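Local coordinates for LPS-assembly lipoprotein LptE (PDB 5TSE) that probably binds lipopolysaccharide and works with LptD to assemble it at the surface of the outer membrane, at residues A[85-97]-A[128-142]. Residues are numbered along the deposited sequence; the frame is centred on the assembly and turned at random.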
# COMPACT_ATOMS: atom_id res chain seq x y z
N GLY A 85 21.01 -3.05 -4.16
CA GLY A 85 20.13 -3.22 -5.34
C GLY A 85 19.62 -4.64 -5.58
O GLY A 85 18.78 -4.85 -6.46
N ASN A 86 20.10 -5.59 -4.78
CA ASN A 86 19.71 -6.99 -4.92
C ASN A 86 18.29 -7.22 -4.45
O ASN A 86 17.93 -6.89 -3.32
CB ASN A 86 20.63 -7.90 -4.09
CG ASN A 86 22.10 -7.73 -4.44
OD1 ASN A 86 22.96 -7.78 -3.56
ND2 ASN A 86 22.39 -7.50 -5.71
N LYS A 87 17.49 -7.80 -5.34
CA LYS A 87 16.12 -8.11 -5.04
C LYS A 87 16.17 -9.27 -4.06
O LYS A 87 16.82 -10.27 -4.36
CB LYS A 87 15.41 -8.52 -6.32
CG LYS A 87 13.93 -8.83 -6.15
CD LYS A 87 13.25 -9.23 -7.46
CE LYS A 87 13.74 -10.56 -8.00
NZ LYS A 87 12.97 -10.95 -9.21
N ILE A 88 15.55 -9.13 -2.89
CA ILE A 88 15.58 -10.24 -1.93
C ILE A 88 14.24 -11.00 -1.85
O ILE A 88 14.19 -12.10 -1.31
CB ILE A 88 16.13 -9.83 -0.54
CG1 ILE A 88 15.14 -9.05 0.29
CG2 ILE A 88 17.44 -9.05 -0.72
CD1 ILE A 88 15.62 -8.88 1.72
N THR A 89 13.17 -10.42 -2.40
CA THR A 89 11.85 -11.09 -2.47
C THR A 89 11.28 -10.82 -3.84
O THR A 89 11.65 -9.85 -4.49
CB THR A 89 10.80 -10.54 -1.49
OG1 THR A 89 10.37 -9.24 -1.92
CG2 THR A 89 11.34 -10.48 -0.08
N GLU A 90 10.37 -11.67 -4.30
CA GLU A 90 9.76 -11.41 -5.59
C GLU A 90 8.72 -10.31 -5.39
O GLU A 90 8.28 -10.08 -4.25
CB GLU A 90 9.13 -12.68 -6.17
CG GLU A 90 10.14 -13.78 -6.50
CD GLU A 90 11.16 -13.37 -7.56
OE1 GLU A 90 10.90 -12.40 -8.31
OE2 GLU A 90 12.21 -14.03 -7.67
N PRO A 91 8.36 -9.60 -6.48
CA PRO A 91 7.35 -8.56 -6.33
C PRO A 91 6.03 -9.12 -5.81
O PRO A 91 5.72 -10.27 -6.04
CB PRO A 91 7.18 -8.00 -7.75
CG PRO A 91 8.33 -8.48 -8.55
CD PRO A 91 8.90 -9.69 -7.86
N ARG A 92 5.29 -8.30 -5.08
CA ARG A 92 4.00 -8.66 -4.52
C ARG A 92 3.03 -7.52 -4.85
O ARG A 92 3.33 -6.37 -4.56
CB ARG A 92 4.15 -8.83 -3.01
CG ARG A 92 2.84 -8.92 -2.24
CD ARG A 92 1.97 -10.10 -2.66
NE ARG A 92 2.59 -11.39 -2.36
CZ ARG A 92 2.02 -12.57 -2.58
NH1 ARG A 92 0.79 -12.64 -3.10
NH2 ARG A 92 2.66 -13.68 -2.28
N THR A 93 1.90 -7.86 -5.47
CA THR A 93 0.87 -6.89 -5.87
C THR A 93 -0.36 -6.98 -4.97
O THR A 93 -1.00 -8.02 -4.90
CB THR A 93 0.46 -7.15 -7.34
OG1 THR A 93 1.59 -6.96 -8.19
CG2 THR A 93 -0.66 -6.20 -7.79
N LEU A 94 -0.69 -5.88 -4.28
CA LEU A 94 -1.86 -5.84 -3.38
C LEU A 94 -2.83 -4.76 -3.82
O LEU A 94 -2.46 -3.86 -4.54
CB LEU A 94 -1.44 -5.57 -1.94
CG LEU A 94 -0.35 -6.46 -1.37
CD1 LEU A 94 -0.16 -6.14 0.11
CD2 LEU A 94 -0.68 -7.93 -1.57
N THR A 95 -4.06 -4.85 -3.34
CA THR A 95 -5.06 -3.89 -3.73
C THR A 95 -6.10 -3.70 -2.65
O THR A 95 -6.40 -4.62 -1.89
CB THR A 95 -5.75 -4.34 -5.04
OG1 THR A 95 -6.56 -3.28 -5.55
CG2 THR A 95 -6.62 -5.58 -4.83
N ALA A 96 -6.63 -2.49 -2.56
CA ALA A 96 -7.69 -2.19 -1.60
C ALA A 96 -8.73 -1.43 -2.37
O ALA A 96 -8.41 -0.74 -3.33
CB ALA A 96 -7.16 -1.35 -0.45
N ALA A 97 -9.99 -1.54 -1.94
CA ALA A 97 -11.06 -0.88 -2.65
C ALA A 97 -12.31 -0.68 -1.83
O ALA A 97 -12.63 -1.49 -0.97
CB ALA A 97 -11.40 -1.70 -3.88
N GLN A 128 -2.06 -3.72 4.90
CA GLN A 128 -1.76 -4.99 4.20
C GLN A 128 -0.27 -5.10 3.86
O GLN A 128 0.31 -6.18 3.96
CB GLN A 128 -2.53 -5.16 2.88
CG GLN A 128 -4.03 -5.30 2.98
CD GLN A 128 -4.65 -5.46 1.59
OE1 GLN A 128 -4.35 -6.42 0.86
NE2 GLN A 128 -5.51 -4.54 1.22
N ILE A 129 0.31 -4.01 3.38
CA ILE A 129 1.74 -4.00 3.05
C ILE A 129 2.54 -4.32 4.30
O ILE A 129 3.42 -5.17 4.28
CB ILE A 129 2.20 -2.64 2.52
CG1 ILE A 129 1.52 -2.35 1.18
CG2 ILE A 129 3.71 -2.62 2.34
CD1 ILE A 129 1.64 -0.91 0.72
N THR A 130 2.21 -3.63 5.37
CA THR A 130 2.87 -3.82 6.64
C THR A 130 2.67 -5.25 7.19
O THR A 130 3.59 -5.85 7.75
CB THR A 130 2.38 -2.76 7.63
OG1 THR A 130 2.79 -1.47 7.16
CG2 THR A 130 2.96 -2.98 8.99
N ARG A 131 1.47 -5.79 6.99
CA ARG A 131 1.14 -7.14 7.43
C ARG A 131 2.09 -8.14 6.76
O ARG A 131 2.78 -8.89 7.45
CB ARG A 131 -0.31 -7.51 7.03
CG ARG A 131 -0.88 -8.78 7.67
CD ARG A 131 -1.34 -8.59 9.12
NE ARG A 131 -2.51 -7.70 9.24
CZ ARG A 131 -2.49 -6.38 9.51
NH1 ARG A 131 -1.34 -5.71 9.70
NH2 ARG A 131 -3.64 -5.70 9.58
N GLN A 132 2.14 -8.12 5.43
CA GLN A 132 2.98 -9.07 4.70
C GLN A 132 4.47 -9.00 4.99
O GLN A 132 5.17 -9.99 4.81
CB GLN A 132 2.72 -9.03 3.19
CG GLN A 132 1.33 -9.55 2.83
CD GLN A 132 1.22 -10.03 1.40
OE1 GLN A 132 2.23 -10.23 0.72
NE2 GLN A 132 0.01 -10.27 0.95
N ILE A 133 4.95 -7.84 5.43
CA ILE A 133 6.35 -7.68 5.81
C ILE A 133 6.56 -8.31 7.19
O ILE A 133 7.37 -9.21 7.35
CB ILE A 133 6.77 -6.20 5.80
CG1 ILE A 133 6.84 -5.69 4.36
CG2 ILE A 133 8.13 -5.99 6.47
CD1 ILE A 133 7.06 -4.21 4.24
N SER A 134 5.78 -7.83 8.16
CA SER A 134 5.84 -8.31 9.55
C SER A 134 5.56 -9.80 9.70
O SER A 134 6.10 -10.45 10.58
CB SER A 134 4.85 -7.52 10.41
OG SER A 134 3.53 -7.66 9.92
N ALA A 135 4.70 -10.33 8.82
CA ALA A 135 4.32 -11.75 8.81
C ALA A 135 5.16 -12.60 7.83
O ALA A 135 4.83 -13.76 7.62
CB ALA A 135 2.83 -11.90 8.49
N ASN A 136 6.21 -12.02 7.24
CA ASN A 136 7.10 -12.74 6.32
C ASN A 136 6.31 -13.58 5.31
O ASN A 136 6.55 -14.79 5.18
CB ASN A 136 8.07 -13.63 7.11
CG ASN A 136 9.03 -14.41 6.21
OD1 ASN A 136 9.43 -13.94 5.15
ND2 ASN A 136 9.39 -15.61 6.65
N ARG A 137 5.39 -12.93 4.61
CA ARG A 137 4.55 -13.63 3.64
C ARG A 137 4.91 -13.24 2.19
O ARG A 137 4.05 -13.24 1.31
CB ARG A 137 3.07 -13.36 3.96
CG ARG A 137 2.13 -14.45 3.44
CD ARG A 137 2.17 -15.70 4.32
NE ARG A 137 1.80 -16.91 3.59
CZ ARG A 137 0.56 -17.26 3.25
NH1 ARG A 137 0.37 -18.40 2.58
NH2 ARG A 137 -0.49 -16.49 3.54
N LEU A 138 6.19 -12.91 1.95
CA LEU A 138 6.67 -12.54 0.60
C LEU A 138 7.62 -13.63 0.08
O LEU A 138 8.57 -13.99 0.77
CB LEU A 138 7.40 -11.19 0.63
CG LEU A 138 6.62 -9.93 1.00
CD1 LEU A 138 7.54 -8.72 1.09
CD2 LEU A 138 5.51 -9.66 -0.02
N PRO A 139 7.37 -14.15 -1.15
CA PRO A 139 8.24 -15.21 -1.69
C PRO A 139 9.68 -14.73 -1.96
O PRO A 139 9.87 -13.66 -2.57
CB PRO A 139 7.55 -15.61 -3.01
CG PRO A 139 6.20 -14.98 -2.98
CD PRO A 139 6.34 -13.76 -2.13
N LYS A 140 10.66 -15.51 -1.51
CA LYS A 140 12.08 -15.15 -1.71
C LYS A 140 12.47 -15.06 -3.20
O LYS A 140 11.85 -15.71 -4.06
CB LYS A 140 13.02 -16.09 -0.91
CG LYS A 140 12.91 -17.61 -1.14
CD LYS A 140 13.39 -18.08 -2.50
CE LYS A 140 13.55 -19.60 -2.56
NZ LYS A 140 14.64 -20.10 -1.67
N ALA A 141 13.47 -14.24 -3.50
CA ALA A 141 13.94 -14.05 -4.88
C ALA A 141 14.55 -15.34 -5.43
O ALA A 141 15.14 -16.12 -4.67
CB ALA A 141 14.94 -12.91 -4.97
N GLN A 142 14.41 -15.55 -6.73
CA GLN A 142 14.94 -16.76 -7.38
C GLN A 142 15.58 -16.42 -8.74
O GLN A 142 15.03 -15.61 -9.49
CB GLN A 142 13.81 -17.78 -7.54
CG GLN A 142 14.25 -19.13 -8.09
CD GLN A 142 13.14 -20.17 -8.06
OE1 GLN A 142 12.20 -20.08 -7.26
NE2 GLN A 142 13.25 -21.18 -8.92
O HOH W 1 -4.84 -7.18 -2.10
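Arg-92, at the start of edge strand 92-101, lies across Gln-132 and Leu-138, where helix 110-134 gives way to the C-terminal tail. Its CB packs on Leu-138 CD2 at 3.4 Å. CG touches that methyl too and lies 3.3 Å from Gln-132 OE1; CD lies by the same amide. Bends at chi2 (60°) and chi3 (65°) carry the guanidinium toward Pro-139; Gln-132 NE2 lies over its face, the two planes 75° apart, and Pro-139 CD sits at its edge, 3.7 Å from NH2. Further along the strand, Leu-94 puts CD1 on Gln-128 CB and CD2 on Gln-132 NE2. Gln-128 NE2 donates to Thr-95 O (3.2 Å) from above the carbonyl plane and also bonds Asp-124; a water accepts from Thr-95 N and donates to Gln-128 OE1. Beyond a Schellman motif with Asn-136 as C-prime residue, Thr-89 and Lys-140 form a single antiparallel bridge, a non-hydrogen-bonded pair flanked by hydrogen bonds Glu-90 N to Pro-139 O (2.7 Å) and Ala-141 N to Ile-88 O (3.1 Å). Glu-90 spends both carboxylate oxygens, OE2 on Gln-142 N (2.8 Å) and OE1 on Lys-87 NZ in a salt bridge. The tail's backbone pairing thus depends little on side chains, while Glu-90 probably helps hold its end beside Lys-87.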